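Local atomic coordinates of putative 5-dehydro-2-deoxygluconokinase (Bacillus halodurans C-125, PDB entry 2QCV), a protein that probably phosphorylates 5-dehydro-2-deoxy-D-gluconate at the expense of ATP, a late step in the breakdown of myo-inositol to acetyl-CoA. Residues 15-20 against 156-161; 46-51 against 78-83; 224-229 against 237-242; 279-282 against 286-289. All blocks are in the same frame, centred on the assembly; numbering follows the deposited sequence.

Contact 1: residues 15-20 against 156-161; sequences IAIGRA and EAVLKA
Ile17, on strand 15-17, faces helix 156-161, which runs nearly antiparallel to the strand at 150°, the two short axes coming within 10.3 Å; the closest CA pair is Ile17 with Val158. This is the ordinary layering of a helix on a parallel sheet in the ribokinase-like fold of the PfkB family, with strand 12-17 lying inside the sheet between strands 61-67 and 139-145. One side chain does nearly all the work. Ile17 holds CG1 anti to its own nitrogen (chi1 -180°), and the extended branch carries CD1 out to the helix surface. There CD1 meets the methyl CB of Ala161 at 3.7 Å and passes 4.0 Å from the carbonyl O of Ala157, an oxygen already bonded to Ala161 N at 2.9 Å. Nearer the backbone, Ile17 CG1 lies 4.2 Å from Val158 CG2. The small Ala157 and Ala161, one helical turn apart, let the long isoleucine come close to the helix backbone, while Val158 closes one flank and also packs on Val144 of strand 139-145. The chain of Lys160 leads away from the strand to a salt bridge with Glu187 of a second subunit, so the same helix also takes part in the assembly. With carbon meeting carbon and no hydrogen bond crossing the gap, the contact depends on shape and exclusion of water; no polar bond sets the register, which rests on the fit of Ile17 against Ala157, Val158 and Ala161.

Contact 2: residues 46-51 against 78-83; sequences SPANIV and SYMRGV
Met80, present as selenomethionine, reaches from helix 71-82 to Ala48 and Val51 on helix 46-56, two helices that cover the same face of the sheet in this ribokinase-like fold. Helix 71-82 is the helical part of a beta-alpha-beta crossover between the parallel neighbours 61-67 and 90-92. No hydrogen bond joins the two segments. Within helix 46-56, Val51 N bonds to Pro47 O at 3.0 Å, and in helix 71-82 Gly82 N bonds to Ser78 O at 2.9 Å. Pro47, in the first turn, suits a place where its missing N-H costs no helical bond. Ser46 and Asn49 turn their polar groups to Asp273, the aspartate of the G-A-G-D sequence characteristic of PfkB kinases; one turn beyond Val51, Ser55 OG bonds to Val83 O and so ties helix 46-56 to the end of helix 71-82. The interactions from segment to segment are apolar. The backbones stay well apart, Ala48 and Met80 having CA atoms 8.3 Å from each other, and a long flexible side chain is what spans that gap. Ala48 and Val51, three residues apart, lie on one side of their helix; the first is small enough to admit the methyl and the second offers a branch against it. Phe63 of strand 61-67 touches both Val51 and Met80, flooring the contact. The Met80 chain is extended as far as selenium and then bends at chi3 (88°). That bend sets CE 4.1 Å from Ala48 CB and, more tightly than usual for two carbons, 3.4 Å from Val51 CG2.

Contact 3: residues 224-229 against 237-242; sequences ETIRYL and IVIKHG
The hydroxyl OG1 of Thr225 is gripped by three groups, Glu214 OE2, Arg207 NH1 and the carbonyl O of Asp221, which fix its rotation and leave the methyl CG2 to face Ile239. A threonine fits here because one branch can satisfy polar neighbours while the other serves the apolar interface. The methyl stands anti to the backbone nitrogen and meets Ile239 CD1 tip to tip at 4.0 Å. One turn further on, Leu229 brings its CB to 3.6 Å from Ile237 CD1, with its own CD1 at 4.0 Å from that same methyl. Ile226 comes from the other flank. Its gamma methyl CG2 lies 3.9 Å from Ile237 CD1, whereas the longer branch, with CG1 wedged between the nitrogen and the carbonyl carbon (chi1 74°), leads away from the strand. Ile237 thus fits its terminal methyl against two helix residues at once, and Ile239, two positions along the strand, repeats the same side-chain direction; beta-branched isoleucines suit an extended strand, and their long branches reach up to the helix covering this face. No hydrogen bond passes between the segments. The helix and strand axes, 10.2 Å apart, run nearly antiparallel at 155°, as expected for a helix returning to the sheet within the beta-alpha-beta crossover from strand 202-206 to its parallel neighbour 236-240. Phe210 of helix 207-213 touches both Thr225 and Ile237, Ala197 of helix 186-199 backs Leu229, and Tyr249 of strand 246-250 lies against Ile226 and Ile239, while Val238 points to the other face of the sheet, against helix 271-284.

Contact 4: residues 279-282 against 286-289; sequences FLYA and GKGI
Ala282 and Lys287 are tied by the 6→1 backbone bond of a Schellman motif, which ends helix 271-284 and turns the chain toward helix 289-305. Lys287 N reaches back to Ala282 O at 3.0 Å in a nearly straight bond (162° at the hydrogen), and the companion bond runs from Gly286 N to Leu283 O. Gly286 is the C-prime residue, with phi at +80°, a conformation most other residues adopt only at a cost. Gly288 is likewise suited to its N-cap place, since a side chain there would run into the carbonyl O of Lys287. The aliphatic part of Lys287 folds over the helix end: its CB lies 3.4 Å from Ala282 O and its CD 4.0 Å from Ala282 CB. Beyond this, CE comes to 4.0 Å from CE2 of Tyr281, the two side chains crossing obliquely. An alanine here could keep the backbone bond but would probably leave Ala282 CB without the CD against it, the Tyr281 ring without CE beside it, and the bridging water with one partner fewer. Phe279 and Ala282 both also touch Ala292 of helix 289-305, so the turn leads directly into a helix-helix packing. At its end the Lys287 chain bends at chi4 (-58°), and a water lies in the plane of the Tyr281 ring, 2.7 Å from its OH and 3.3 Å from Lys287 NZ, which donates a weak bond to it.

How the contacts relate
Contacts 1, 2 and 3 are buried and depend on apolar side chains, whereas contact 4 is partly exposed and combines a backbone hydrogen bond with a water bridge. Contacts 1 and 3 each place a helix on the same sheet, yet their centres lie 23 Å apart. Contact 2 joins two helices; it is nested in the loop closed by contact 1 and touches it across the sheet, where Ala16 CB meets Val51 CG1 at 3.5 Å. Ala16 and Ile17 thereby serve opposite sheet faces. Contacts 3 and 4 meet similarly, Val238 CG2 lying 3.5 Å from Phe279 CZ. Contacts 2 and 3 lie on opposite sides of the chain's centre.

Contact 1: residues 15-20 against 156-161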
loop_
_atom_site.group_PDB
_atom_site.type_symbol
_atom_site.label_atom_id
_atom_site.label_comp_id
_atom_site.label_asym_id
_atom_site.label_seq_id
_atom_site.Cartn_x
_atom_site.Cartn_y
_atom_site.Cartn_z
ATOM N N ILE A 15 20.124 27.223 3.740
ATOM C CA ILE A 15 18.980 26.605 3.099
ATOM C C ILE A 15 18.764 25.286 3.838
ATOM O O ILE A 15 19.719 24.510 4.028
ATOM C CB ILE A 15 19.242 26.340 1.605
ATOM C CG1 ILE A 15 19.293 27.665 0.861
ATOM C CG2 ILE A 15 18.126 25.441 1.013
ATOM C CD1 ILE A 15 19.731 27.504 -0.632
ATOM N N ALA A 16 17.548 25.064 4.314
ATOM C CA ALA A 16 17.193 23.812 4.986
ATOM C C ALA A 16 16.349 22.961 4.058
ATOM O O ALA A 16 15.662 23.467 3.160
ATOM C CB ALA A 16 16.456 24.074 6.270
ATOM N N ILE A 17 16.413 21.653 4.282
ATOM C CA ILE A 17 15.677 20.686 3.469
ATOM C C ILE A 17 14.932 19.748 4.398
ATOM O O ILE A 17 15.484 19.230 5.360
ATOM C CB ILE A 17 16.605 19.904 2.471
ATOM C CG1 ILE A 17 15.829 18.900 1.628
ATOM C CG2 ILE A 17 17.783 19.236 3.168
ATOM C CD1 ILE A 17 16.567 18.464 0.337
ATOM N N GLY A 18 13.642 19.582 4.094
ATOM C CA GLY A 18 12.815 18.568 4.723
ATOM C C GLY A 18 11.411 19.101 4.986
ATOM O O GLY A 18 10.762 19.612 4.081
ATOM N N ARG A 19 10.955 18.933 6.229
ATOM C CA ARG A 19 9.547 19.142 6.597
ATOM C C ARG A 19 9.206 20.560 7.014
ATOM O O ARG A 19 9.828 21.134 7.933
ATOM C CB ARG A 19 9.179 18.230 7.775
ATOM C CG ARG A 19 7.780 18.432 8.324
ATOM C CD ARG A 19 7.444 17.282 9.319
ATOM N NE ARG A 19 7.255 16.060 8.545
ATOM C CZ ARG A 19 7.378 14.815 9.004
ATOM N NH1 ARG A 19 7.638 14.572 10.287
ATOM N NH2 ARG A 19 7.199 13.811 8.157
ATOM N N ALA A 20 8.140 21.072 6.402
ATOM C CA ALA A 20 7.398 22.224 6.897
ATOM C C ALA A 20 5.961 21.743 7.038
ATOM O O ALA A 20 5.359 21.254 6.064
ATOM C CB ALA A 20 7.484 23.408 5.952
ATOM N N GLU A 156 16.167 10.128 -0.669
ATOM C CA GLU A 156 17.048 10.317 -1.847
ATOM C C GLU A 156 17.206 11.784 -2.249
ATOM O O GLU A 156 18.287 12.190 -2.717
ATOM C CB GLU A 156 16.560 9.517 -3.060
ATOM C CG GLU A 156 16.526 8.071 -2.841
ATOM C CD GLU A 156 15.294 7.601 -2.069
ATOM O OE1 GLU A 156 14.207 7.922 -2.490
ATOM O OE2 GLU A 156 15.442 6.833 -1.137
ATOM N N ALA A 157 16.149 12.580 -2.067
ATOM C CA ALA A 157 16.240 14.006 -2.272
ATOM C C ALA A 157 17.300 14.598 -1.336
ATOM O O ALA A 157 18.108 15.422 -1.756
ATOM C CB ALA A 157 14.850 14.711 -2.026
ATOM N N VAL A 158 17.300 14.176 -0.071
ATOM C CA VAL A 158 18.295 14.666 0.887
ATOM C C VAL A 158 19.690 14.215 0.500
ATOM O O VAL A 158 20.643 14.996 0.537
ATOM C CB VAL A 158 17.969 14.206 2.318
ATOM C CG1 VAL A 158 19.103 14.515 3.266
ATOM C CG2 VAL A 158 16.614 14.893 2.804
ATOM N N LEU A 159 19.835 12.944 0.136
ATOM C CA LEU A 159 21.161 12.461 -0.258
ATOM C C LEU A 159 21.685 13.253 -1.480
ATOM O O LEU A 159 22.907 13.559 -1.577
ATOM C CB LEU A 159 21.129 10.939 -0.464
ATOM C CG LEU A 159 20.869 10.056 0.775
ATOM C CD1 LEU A 159 20.726 8.567 0.351
ATOM C CD2 LEU A 159 21.998 10.252 1.764
ATOM N N LYS A 160 20.798 13.557 -2.433
ATOM C CA LYS A 160 21.173 14.360 -3.590
ATOM C C LYS A 160 21.603 15.762 -3.170
ATOM O O LYS A 160 22.659 16.256 -3.576
ATOM C CB LYS A 160 20.033 14.451 -4.611
ATOM C CG LYS A 160 20.337 15.458 -5.713
ATOM C CD LYS A 160 19.272 15.376 -6.801
ATOM C CE LYS A 160 19.508 16.476 -7.876
ATOM N NZ LYS A 160 18.503 16.324 -9.017
ATOM N N ALA A 161 20.802 16.397 -2.325
ATOM C CA ALA A 161 21.134 17.743 -1.781
ATOM C C ALA A 161 22.520 17.821 -1.143
ATOM O O ALA A 161 23.273 18.753 -1.418
ATOM C CB ALA A 161 20.042 18.203 -0.789
#

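Contact 2: residues 46-51 against 78-83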
loop_
_atom_site.group_PDB
_atom_site.type_symbol
_atom_site.label_atom_id
_atom_site.label_comp_id
_atom_site.label_asym_id
_atom_site.label_seq_id
_atom_site.Cartn_x
_atom_site.Cartn_y
_atom_site.Cartn_z
ATOM N N SER A 46 10.922 20.511 12.099
ATOM C CA SER A 46 12.275 20.951 12.523
ATOM C C SER A 46 13.024 21.891 11.552
ATOM O O SER A 46 13.403 22.981 11.970
ATOM C CB SER A 46 13.129 19.752 12.911
ATOM O OG SER A 46 14.462 20.165 13.079
ATOM N N PRO A 47 13.240 21.496 10.271
ATOM C CA PRO A 47 13.939 22.455 9.407
ATOM C C PRO A 47 13.198 23.764 9.129
ATOM O O PRO A 47 13.837 24.793 8.994
ATOM C CB PRO A 47 14.211 21.673 8.124
ATOM C CG PRO A 47 13.309 20.514 8.162
ATOM C CD PRO A 47 12.947 20.232 9.580
ATOM N N ALA A 48 11.877 23.728 9.031
ATOM C CA ALA A 48 11.063 24.931 8.951
ATOM C C ALA A 48 11.265 25.854 10.147
ATOM O O ALA A 48 11.484 27.076 10.001
ATOM C CB ALA A 48 9.534 24.549 8.761
ATOM N N ASN A 49 11.182 25.295 11.348
ATOM C CA ASN A 49 11.413 26.057 12.562
ATOM C C ASN A 49 12.800 26.678 12.578
ATOM O O ASN A 49 12.988 27.806 13.053
ATOM C CB ASN A 49 11.303 25.153 13.803
ATOM C CG ASN A 49 9.919 24.759 14.113
ATOM O OD1 ASN A 49 8.941 25.396 13.668
ATOM N ND2 ASN A 49 9.797 23.664 14.893
ATOM N N ILE A 50 13.783 25.924 12.102
ATOM C CA ILE A 50 15.168 26.410 12.125
ATOM C C ILE A 50 15.284 27.615 11.169
ATOM O O ILE A 50 15.874 28.634 11.530
ATOM C CB ILE A 50 16.196 25.303 11.779
ATOM C CG1 ILE A 50 16.229 24.270 12.903
ATOM C CG2 ILE A 50 17.636 25.898 11.580
ATOM C CD1 ILE A 50 17.077 23.015 12.581
ATOM N N VAL A 51 14.715 27.523 9.977
ATOM C CA VAL A 51 14.798 28.676 9.053
ATOM C C VAL A 51 13.955 29.878 9.491
ATOM O O VAL A 51 14.378 31.002 9.294
ATOM C CB VAL A 51 14.568 28.373 7.554
ATOM C CG1 VAL A 51 15.657 27.372 7.046
ATOM C CG2 VAL A 51 13.134 27.922 7.245
ATOM N N SER A 78 2.896 31.194 2.733
ATOM C CA SER A 78 2.652 32.594 3.001
ATOM C C SER A 78 3.297 33.077 4.290
ATOM O O SER A 78 3.823 34.197 4.341
ATOM C CB SER A 78 1.149 32.870 2.995
ATOM O OG SER A 78 0.634 32.528 1.720
ATOM N N TYR A 79 3.249 32.243 5.332
ATOM C CA TYR A 79 3.876 32.556 6.602
ATOM C C TYR A 79 5.405 32.647 6.471
ATOM O O TYR A 79 6.027 33.618 6.918
ATOM C CB TYR A 79 3.540 31.506 7.675
ATOM C CG TYR A 79 4.137 31.903 9.009
ATOM C CD1 TYR A 79 3.477 32.784 9.850
ATOM C CD2 TYR A 79 5.387 31.464 9.391
ATOM C CE1 TYR A 79 4.046 33.189 11.050
ATOM C CE2 TYR A 79 5.960 31.869 10.577
ATOM C CZ TYR A 79 5.283 32.742 11.398
ATOM O OH TYR A 79 5.855 33.121 12.592
HETATM N N MSE A 80 6.027 31.611 5.906
HETATM C CA MSE A 80 7.473 31.629 5.725
HETATM C C MSE A 80 7.933 32.827 4.901
HETATM O O MSE A 80 8.886 33.500 5.274
HETATM C CB MSE A 80 7.914 30.300 5.108
HETATM C CG MSE A 80 7.660 29.161 6.064
HETATM SE SE MSE A 80 8.246 27.414 5.333
HETATM C CE MSE A 80 10.033 27.552 5.990
ATOM N N ARG A 81 7.247 33.108 3.797
ATOM C CA ARG A 81 7.541 34.264 2.979
ATOM C C ARG A 81 7.380 35.558 3.778
ATOM O O ARG A 81 8.205 36.473 3.689
ATOM C CB ARG A 81 6.634 34.301 1.755
ATOM C CG ARG A 81 6.862 35.540 0.887
ATOM C CD ARG A 81 6.393 35.325 -0.513
ATOM N NE ARG A 81 5.089 34.680 -0.549
ATOM C CZ ARG A 81 3.926 35.291 -0.376
ATOM N NH1 ARG A 81 3.865 36.597 -0.169
ATOM N NH2 ARG A 81 2.805 34.574 -0.413
ATOM N N GLY A 82 6.336 35.614 4.587
ATOM C CA GLY A 82 6.046 36.808 5.370
ATOM C C GLY A 82 7.080 37.070 6.444
ATOM O O GLY A 82 7.239 38.204 6.846
ATOM N N VAL A 83 7.777 36.039 6.941
ATOM C CA VAL A 83 8.849 36.251 7.904
ATOM C C VAL A 83 10.249 36.306 7.257
ATOM O O VAL A 83 11.273 36.340 7.958
ATOM C CB VAL A 83 8.854 35.226 9.068
ATOM C CG1 VAL A 83 7.583 35.310 9.801
ATOM C CG2 VAL A 83 9.118 33.779 8.580
#

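Contact 3: residues 224-229 against 237-242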
loop_
_atom_site.group_PDB
_atom_site.type_symbol
_atom_site.label_atom_id
_atom_site.label_comp_id
_atom_site.label_asym_id
_atom_site.label_seq_id
_atom_site.Cartn_x
_atom_site.Cartn_y
_atom_site.Cartn_z
ATOM N N GLU A 224 34.406 8.546 22.178
ATOM C CA GLU A 224 34.315 7.496 21.177
ATOM C C GLU A 224 33.535 7.951 19.958
ATOM O O GLU A 224 33.893 7.623 18.821
ATOM C CB GLU A 224 33.702 6.225 21.778
ATOM C CG GLU A 224 34.651 5.541 22.771
ATOM C CD GLU A 224 36.023 5.295 22.143
ATOM O OE1 GLU A 224 36.074 4.601 21.099
ATOM O OE2 GLU A 224 37.038 5.833 22.661
ATOM N N THR A 225 32.465 8.701 20.179
ATOM C CA THR A 225 31.655 9.235 19.079
ATOM C C THR A 225 32.508 10.057 18.145
ATOM O O THR A 225 32.430 9.891 16.920
ATOM C CB THR A 225 30.532 10.103 19.627
ATOM O OG1 THR A 225 29.699 9.279 20.453
ATOM C CG2 THR A 225 29.722 10.786 18.526
ATOM N N ILE A 226 33.285 10.983 18.697
ATOM C CA ILE A 226 34.060 11.879 17.855
ATOM C C ILE A 226 35.266 11.166 17.254
ATOM O O ILE A 226 35.647 11.489 16.143
ATOM C CB ILE A 226 34.479 13.188 18.583
ATOM C CG1 ILE A 226 35.596 12.907 19.592
ATOM C CG2 ILE A 226 33.205 13.899 19.153
ATOM C CD1 ILE A 226 35.976 14.057 20.506
ATOM N N ARG A 227 35.839 10.192 17.960
ATOM C CA ARG A 227 36.953 9.417 17.382
ATOM C C ARG A 227 36.489 8.715 16.100
ATOM O O ARG A 227 37.224 8.645 15.122
ATOM C CB ARG A 227 37.493 8.410 18.391
ATOM C CG ARG A 227 38.626 7.529 17.894
ATOM C CD ARG A 227 39.127 6.561 19.024
ATOM N N TYR A 228 35.258 8.208 16.124
ATOM C CA TYR A 228 34.600 7.621 14.966
ATOM C C TYR A 228 34.345 8.648 13.837
ATOM O O TYR A 228 34.879 8.513 12.729
ATOM C CB TYR A 228 33.291 6.865 15.414
ATOM C CG TYR A 228 32.196 6.799 14.373
ATOM C CD1 TYR A 228 32.446 6.327 13.087
ATOM C CD2 TYR A 228 30.887 7.165 14.692
ATOM C CE1 TYR A 228 31.448 6.279 12.141
ATOM C CE2 TYR A 228 29.892 7.122 13.765
ATOM C CZ TYR A 228 30.173 6.683 12.476
ATOM O OH TYR A 228 29.177 6.632 11.545
ATOM N N LEU A 229 33.588 9.701 14.120
ATOM C CA LEU A 229 33.159 10.604 13.059
ATOM C C LEU A 229 34.290 11.427 12.472
ATOM O O LEU A 229 34.241 11.782 11.295
ATOM C CB LEU A 229 32.045 11.516 13.555
ATOM C CG LEU A 229 30.690 10.828 13.685
ATOM C CD1 LEU A 229 29.712 11.798 14.267
ATOM C CD2 LEU A 229 30.194 10.271 12.329
ATOM N N ILE A 237 31.465 18.752 15.828
ATOM C CA ILE A 237 30.405 17.891 16.322
ATOM C C ILE A 237 29.902 18.495 17.612
ATOM O O ILE A 237 30.699 18.800 18.526
ATOM C CB ILE A 237 30.940 16.438 16.566
ATOM C CG1 ILE A 237 31.498 15.849 15.271
ATOM C CG2 ILE A 237 29.888 15.532 17.230
ATOM C CD1 ILE A 237 32.318 14.580 15.426
ATOM N N VAL A 238 28.598 18.730 17.667
ATOM C CA VAL A 238 27.965 19.319 18.856
ATOM C C VAL A 238 27.037 18.308 19.513
ATOM O O VAL A 238 26.099 17.821 18.888
ATOM C CB VAL A 238 27.205 20.605 18.497
ATOM C CG1 VAL A 238 26.529 21.171 19.747
ATOM C CG2 VAL A 238 28.172 21.657 17.800
ATOM N N ILE A 239 27.321 17.938 20.755
ATOM C CA ILE A 239 26.564 16.894 21.437
ATOM C C ILE A 239 25.887 17.539 22.656
ATOM O O ILE A 239 26.571 18.082 23.528
ATOM C CB ILE A 239 27.462 15.677 21.886
ATOM C CG1 ILE A 239 28.343 15.169 20.703
ATOM C CG2 ILE A 239 26.601 14.541 22.529
ATOM C CD1 ILE A 239 29.224 13.946 20.986
ATOM N N LYS A 240 24.556 17.507 22.681
ATOM C CA LYS A 240 23.758 18.180 23.721
ATOM C C LYS A 240 23.269 17.204 24.773
ATOM O O LYS A 240 22.819 16.078 24.470
ATOM C CB LYS A 240 22.566 18.867 23.086
ATOM C CG LYS A 240 22.962 19.799 21.923
ATOM C CD LYS A 240 21.735 20.325 21.246
ATOM C CE LYS A 240 21.101 19.344 20.302
ATOM N NZ LYS A 240 19.702 19.786 19.925
ATOM N N HIS A 241 23.361 17.636 26.021
ATOM C CA HIS A 241 23.010 16.807 27.169
ATOM C C HIS A 241 21.987 17.490 28.099
ATOM O O HIS A 241 21.989 17.284 29.327
ATOM C CB HIS A 241 24.255 16.454 27.957
ATOM C CG HIS A 241 25.290 15.674 27.193
ATOM N ND1 HIS A 241 25.498 14.330 27.411
ATOM C CD2 HIS A 241 26.171 16.039 26.230
ATOM C CE1 HIS A 241 26.475 13.905 26.629
ATOM N NE2 HIS A 241 26.916 14.923 25.914
ATOM N N GLY A 242 21.094 18.288 27.526
ATOM C CA GLY A 242 20.031 18.927 28.302
ATOM C C GLY A 242 20.602 19.773 29.431
ATOM O O GLY A 242 21.492 20.581 29.231
#

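Contact 4: residues 279-282 against 286-289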
loop_
_atom_site.group_PDB
_atom_site.type_symbol
_atom_site.label_atom_id
_atom_site.label_comp_id
_atom_site.label_asym_id
_atom_site.label_seq_id
_atom_site.Cartn_x
_atom_site.Cartn_y
_atom_site.Cartn_z
ATOM N N PHE A 279 22.669 28.865 17.463
ATOM C CA PHE A 279 24.041 28.377 17.388
ATOM C C PHE A 279 24.645 28.696 16.015
ATOM O O PHE A 279 25.741 29.272 15.911
ATOM C CB PHE A 279 24.085 26.870 17.645
ATOM C CG PHE A 279 25.455 26.267 17.492
ATOM C CD1 PHE A 279 26.347 26.210 18.556
ATOM C CD2 PHE A 279 25.840 25.726 16.301
ATOM C CE1 PHE A 279 27.630 25.659 18.396
ATOM C CE2 PHE A 279 27.100 25.168 16.131
ATOM C CZ PHE A 279 28.003 25.144 17.182
ATOM N N LEU A 280 23.895 28.401 14.950
ATOM C CA LEU A 280 24.397 28.705 13.616
ATOM C C LEU A 280 24.506 30.193 13.364
ATOM O O LEU A 280 25.454 30.654 12.745
ATOM C CB LEU A 280 23.543 28.067 12.533
ATOM C CG LEU A 280 23.558 26.524 12.538
ATOM C CD1 LEU A 280 22.436 25.954 11.602
ATOM C CD2 LEU A 280 24.961 26.046 12.156
ATOM N N TYR A 281 23.522 30.959 13.805
ATOM C CA TYR A 281 23.664 32.415 13.728
ATOM C C TYR A 281 24.969 32.897 14.342
ATOM O O TYR A 281 25.692 33.725 13.753
ATOM C CB TYR A 281 22.485 33.104 14.405
ATOM C CG TYR A 281 22.717 34.564 14.686
ATOM C CD1 TYR A 281 22.395 35.530 13.740
ATOM C CD2 TYR A 281 23.228 34.980 15.906
ATOM C CE1 TYR A 281 22.595 36.910 14.010
ATOM C CE2 TYR A 281 23.472 36.342 16.173
ATOM C CZ TYR A 281 23.118 37.295 15.224
ATOM O OH TYR A 281 23.320 38.621 15.491
ATOM N N ALA A 282 25.282 32.407 15.541
ATOM C CA ALA A 282 26.510 32.841 16.207
ATOM C C ALA A 282 27.758 32.467 15.430
ATOM O O ALA A 282 28.717 33.266 15.329
ATOM C CB ALA A 282 26.577 32.283 17.658
ATOM N N GLY A 286 30.620 35.007 13.371
ATOM C CA GLY A 286 32.002 35.131 13.790
ATOM C C GLY A 286 32.215 35.117 15.280
ATOM O O GLY A 286 33.258 35.505 15.748
ATOM N N LYS A 287 31.235 34.636 16.044
ATOM C CA LYS A 287 31.338 34.677 17.502
ATOM C C LYS A 287 32.172 33.540 18.062
ATOM O O LYS A 287 32.561 33.564 19.228
ATOM C CB LYS A 287 29.944 34.704 18.137
ATOM C CG LYS A 287 29.197 36.005 17.736
ATOM C CD LYS A 287 27.835 36.064 18.287
ATOM C CE LYS A 287 27.053 37.261 17.749
ATOM N NZ LYS A 287 27.726 38.519 18.047
ATOM N N GLY A 288 32.425 32.524 17.255
ATOM C CA GLY A 288 33.228 31.409 17.709
ATOM C C GLY A 288 32.373 30.358 18.395
ATOM O O GLY A 288 31.204 30.591 18.722
ATOM N N ILE A 289 32.946 29.184 18.568
ATOM C CA ILE A 289 32.152 28.026 19.008
ATOM C C ILE A 289 31.693 28.164 20.442
ATOM O O ILE A 289 30.541 27.848 20.771
ATOM C CB ILE A 289 32.940 26.717 18.783
ATOM C CG1 ILE A 289 33.200 26.527 17.284
ATOM C CG2 ILE A 289 32.226 25.516 19.421
ATOM C CD1 ILE A 289 34.276 25.540 16.962
HETATM O O HOH W 1 24.700 39.703 17.586
#